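Local coordinates for vacuolar protein sorting 29 (Cryptosporidium parvum, PDB 2A22) that probably serves in vesicular protein transport as a VPS29-family protein with a calcineurin-like phosphoesterase fold, at residues D179-M187 with L196-G204. Residues are numbered along the deposited sequence; the frame is centred on the assembly and turned at random.
Sequences DAPPSFMLM and LYVYDLRDG
F184 and Y199 form a hydrogen-bonded antiparallel pair. F184 N donates to Y199 O (3.1 Å), and Y199 N returns a bond to F184 O (2.8 Å). L186 and Y197, the next such pair, do likewise. L201 N to P182 O (2.9 Å) continues the pairing just before strand 183-190.

The F184 and Y199 rings lie on one face of the sheet. Their planes are only 14° apart, but the rings are slid so far that they barely overlap. Y199 CB sits over a face of the F184 ring, 3.9 Å from its centroid, as a CH-pi contact. F184 CG lies between its backbone N and carbonyl carbon (chi1 67°), which brings CE1 and CZ against Y199. L186 CD1 meets Y199 CE2 obliquely at 4.0 Å.

The other face carries M185, V198, M187 and L196. M185 and V198 run side by side, CE to CG2 at 3.9 Å. The M187 chain bends at chi3, and its CE touches L196 CD1 at 3.6 Å. M185, M187 and L196 also pack on L164 of strand 161-165, in the second sheet.

The arrangement is an antiparallel beta hairpin of strands 183-190 and 193-202, part of one sheet of the alpha-beta-beta-alpha sandwich.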
loop_
_atom_site.group_PDB
_atom_site.type_symbol
_atom_site.label_atom_id
_atom_site.label_comp_id
_atom_site.label_asym_id
_atom_site.label_seq_id
_atom_site.Cartn_x
_atom_site.Cartn_y
_atom_site.Cartn_z
ATOM N N ASP A 179 -9.374 3.472 15.723
ATOM C CA ASP A 179 -10.466 3.808 14.805
ATOM C C ASP A 179 -10.061 4.553 13.494
ATOM O O ASP A 179 -10.804 5.391 12.967
ATOM C CB ASP A 179 -11.574 4.535 15.588
ATOM C CG ASP A 179 -12.023 3.741 16.833
ATOM O OD1 ASP A 179 -12.072 2.496 16.761
ATOM O OD2 ASP A 179 -12.317 4.352 17.879
ATOM N N ALA A 180 -8.876 4.245 12.976
ATOM C CA ALA A 180 -8.526 4.623 11.608
ATOM C C ALA A 180 -9.633 4.089 10.701
ATOM O O ALA A 180 -10.143 2.978 10.900
ATOM C CB ALA A 180 -7.204 4.037 11.213
ATOM N N PRO A 181 -10.050 4.900 9.721
ATOM C CA PRO A 181 -11.108 4.418 8.824
ATOM C C PRO A 181 -10.512 3.441 7.819
ATOM O O PRO A 181 -9.285 3.420 7.676
ATOM C CB PRO A 181 -11.586 5.701 8.137
ATOM C CG PRO A 181 -10.387 6.568 8.096
ATOM C CD PRO A 181 -9.620 6.276 9.396
ATOM N N PRO A 182 -11.359 2.617 7.147
ATOM C CA PRO A 182 -10.842 1.877 5.967
ATOM C C PRO A 182 -10.336 2.874 4.919
ATOM O O PRO A 182 -10.967 3.926 4.697
ATOM C CB PRO A 182 -12.072 1.103 5.443
ATOM C CG PRO A 182 -13.068 1.052 6.696
ATOM C CD PRO A 182 -12.794 2.354 7.417
ATOM N N SER A 183 -9.187 2.591 4.324
ATOM C CA SER A 183 -8.602 3.494 3.311
ATOM C C SER A 183 -7.670 2.740 2.375
ATOM O O SER A 183 -7.251 1.616 2.680
ATOM C CB SER A 183 -7.833 4.652 3.967
ATOM O OG SER A 183 -6.742 4.155 4.756
ATOM N N PHE A 184 -7.367 3.372 1.235
ATOM C CA PHE A 184 -6.364 2.919 0.285
ATOM C C PHE A 184 -6.035 4.124 -0.614
ATOM O O PHE A 184 -6.664 5.193 -0.497
ATOM C CB PHE A 184 -6.853 1.699 -0.530
ATOM C CG PHE A 184 -8.007 2.012 -1.471
ATOM C CD1 PHE A 184 -7.769 2.465 -2.781
ATOM C CD2 PHE A 184 -9.323 1.849 -1.048
ATOM C CE1 PHE A 184 -8.829 2.746 -3.653
ATOM C CE2 PHE A 184 -10.389 2.141 -1.891
ATOM C CZ PHE A 184 -10.141 2.580 -3.212
ATOM N N MET A 185 -5.066 3.937 -1.509
ATOM C CA MET A 185 -4.686 4.967 -2.470
ATOM C C MET A 185 -4.633 4.412 -3.885
ATOM O O MET A 185 -4.283 3.248 -4.112
ATOM C CB MET A 185 -3.324 5.548 -2.121
ATOM C CG MET A 185 -3.304 6.262 -0.791
ATOM S SD MET A 185 -1.628 6.663 -0.372
ATOM C CE MET A 185 -1.925 7.582 1.132
ATOM N N LEU A 186 -4.987 5.255 -4.839
ATOM C CA LEU A 186 -4.751 4.932 -6.234
ATOM C C LEU A 186 -3.882 6.049 -6.778
ATOM O O LEU A 186 -4.226 7.217 -6.642
ATOM C CB LEU A 186 -6.066 4.760 -6.993
ATOM C CG LEU A 186 -6.809 3.428 -6.776
ATOM C CD1 LEU A 186 -8.272 3.523 -7.206
ATOM C CD2 LEU A 186 -6.126 2.321 -7.568
ATOM N N MET A 187 -2.720 5.685 -7.324
ATOM C CA MET A 187 -1.697 6.655 -7.732
ATOM C C MET A 187 -1.516 6.575 -9.248
ATOM O O MET A 187 -1.067 5.531 -9.778
ATOM C CB MET A 187 -0.359 6.339 -7.014
ATOM C CG MET A 187 0.809 7.304 -7.348
ATOM S SD MET A 187 2.286 6.994 -6.371
ATOM C CE MET A 187 2.176 8.327 -5.237
ATOM N N LEU A 196 -2.246 11.593 -7.088
ATOM C CA LEU A 196 -2.532 10.632 -6.049
ATOM C C LEU A 196 -3.954 10.812 -5.540
ATOM O O LEU A 196 -4.285 11.877 -5.025
ATOM C CB LEU A 196 -1.597 10.855 -4.868
ATOM C CG LEU A 196 -1.750 9.838 -3.733
ATOM C CD1 LEU A 196 -1.279 8.428 -4.188
ATOM C CD2 LEU A 196 -0.949 10.290 -2.524
ATOM N N TYR A 197 -4.762 9.755 -5.633
ATOM C CA TYR A 197 -6.081 9.729 -5.002
ATOM C C TYR A 197 -6.104 8.896 -3.724
ATOM O O TYR A 197 -5.768 7.717 -3.725
ATOM C CB TYR A 197 -7.091 9.198 -5.996
ATOM C CG TYR A 197 -7.176 10.064 -7.230
ATOM C CD1 TYR A 197 -7.875 11.286 -7.200
ATOM C CD2 TYR A 197 -6.552 9.680 -8.427
ATOM C CE1 TYR A 197 -7.955 12.116 -8.351
ATOM C CE2 TYR A 197 -6.643 10.489 -9.580
ATOM C CZ TYR A 197 -7.346 11.706 -9.533
ATOM O OH TYR A 197 -7.433 12.525 -10.664
ATOM N N VAL A 198 -6.485 9.539 -2.628
ATOM C CA VAL A 198 -6.515 8.916 -1.334
ATOM C C VAL A 198 -7.968 8.652 -0.935
ATOM O O VAL A 198 -8.761 9.594 -0.784
ATOM C CB VAL A 198 -5.826 9.836 -0.295
ATOM C CG1 VAL A 198 -5.947 9.260 1.128
ATOM C CG2 VAL A 198 -4.343 10.051 -0.676
ATOM N N TYR A 199 -8.318 7.379 -0.764
ATOM C CA TYR A 199 -9.721 7.007 -0.416
ATOM C C TYR A 199 -9.835 6.646 1.066
ATOM O O TYR A 199 -8.987 5.947 1.584
ATOM C CB TYR A 199 -10.223 5.837 -1.271
ATOM C CG TYR A 199 -10.335 6.223 -2.730
ATOM C CD1 TYR A 199 -11.531 6.673 -3.250
ATOM C CD2 TYR A 199 -9.222 6.193 -3.566
ATOM C CE1 TYR A 199 -11.631 7.066 -4.593
ATOM C CE2 TYR A 199 -9.315 6.559 -4.896
ATOM C CZ TYR A 199 -10.518 7.021 -5.391
ATOM O OH TYR A 199 -10.597 7.412 -6.690
ATOM N N ASP A 200 -10.858 7.156 1.740
ATOM C CA ASP A 200 -11.224 6.670 3.055
ATOM C C ASP A 200 -12.743 6.564 3.218
ATOM O O ASP A 200 -13.496 7.270 2.539
ATOM C CB ASP A 200 -10.577 7.504 4.167
ATOM C CG ASP A 200 -11.191 8.909 4.306
ATOM O OD1 ASP A 200 -11.563 9.531 3.305
ATOM O OD2 ASP A 200 -11.258 9.410 5.437
ATOM N N LEU A 201 -13.174 5.652 4.089
ATOM C CA LEU A 201 -14.580 5.423 4.339
ATOM C C LEU A 201 -14.924 5.904 5.740
ATOM O O LEU A 201 -14.442 5.350 6.719
ATOM C CB LEU A 201 -14.926 3.924 4.201
ATOM C CG LEU A 201 -16.379 3.463 4.486
ATOM C CD1 LEU A 201 -17.376 4.225 3.643
ATOM C CD2 LEU A 201 -16.533 1.986 4.186
ATOM N N ARG A 202 -15.750 6.939 5.823
ATOM C CA ARG A 202 -16.216 7.493 7.104
ATOM C C ARG A 202 -17.739 7.713 7.020
ATOM O O ARG A 202 -18.263 8.201 6.003
ATOM C CB ARG A 202 -15.493 8.799 7.434
ATOM C CG ARG A 202 -13.975 8.609 7.727
ATOM C CD ARG A 202 -13.195 9.911 8.024
ATOM N NE ARG A 202 -13.224 10.870 6.907
ATOM C CZ ARG A 202 -13.906 12.018 6.922
ATOM N NH1 ARG A 202 -14.612 12.373 7.998
ATOM N NH2 ARG A 202 -13.889 12.815 5.859
ATOM N N ASP A 203 -18.443 7.280 8.062
ATOM C CA ASP A 203 -19.894 7.469 8.172
ATOM C C ASP A 203 -20.612 6.927 6.963
ATOM O O ASP A 203 -21.502 7.579 6.431
ATOM C CB ASP A 203 -20.211 8.962 8.345
ATOM C CG ASP A 203 -19.428 9.585 9.493
ATOM O OD1 ASP A 203 -19.473 9.012 10.621
ATOM O OD2 ASP A 203 -18.774 10.631 9.260
ATOM N N GLY A 204 -20.208 5.745 6.511
ATOM C CA GLY A 204 -20.873 5.115 5.380
ATOM C C GLY A 204 -20.504 5.696 4.018
ATOM O O GLY A 204 -20.934 5.178 2.995
#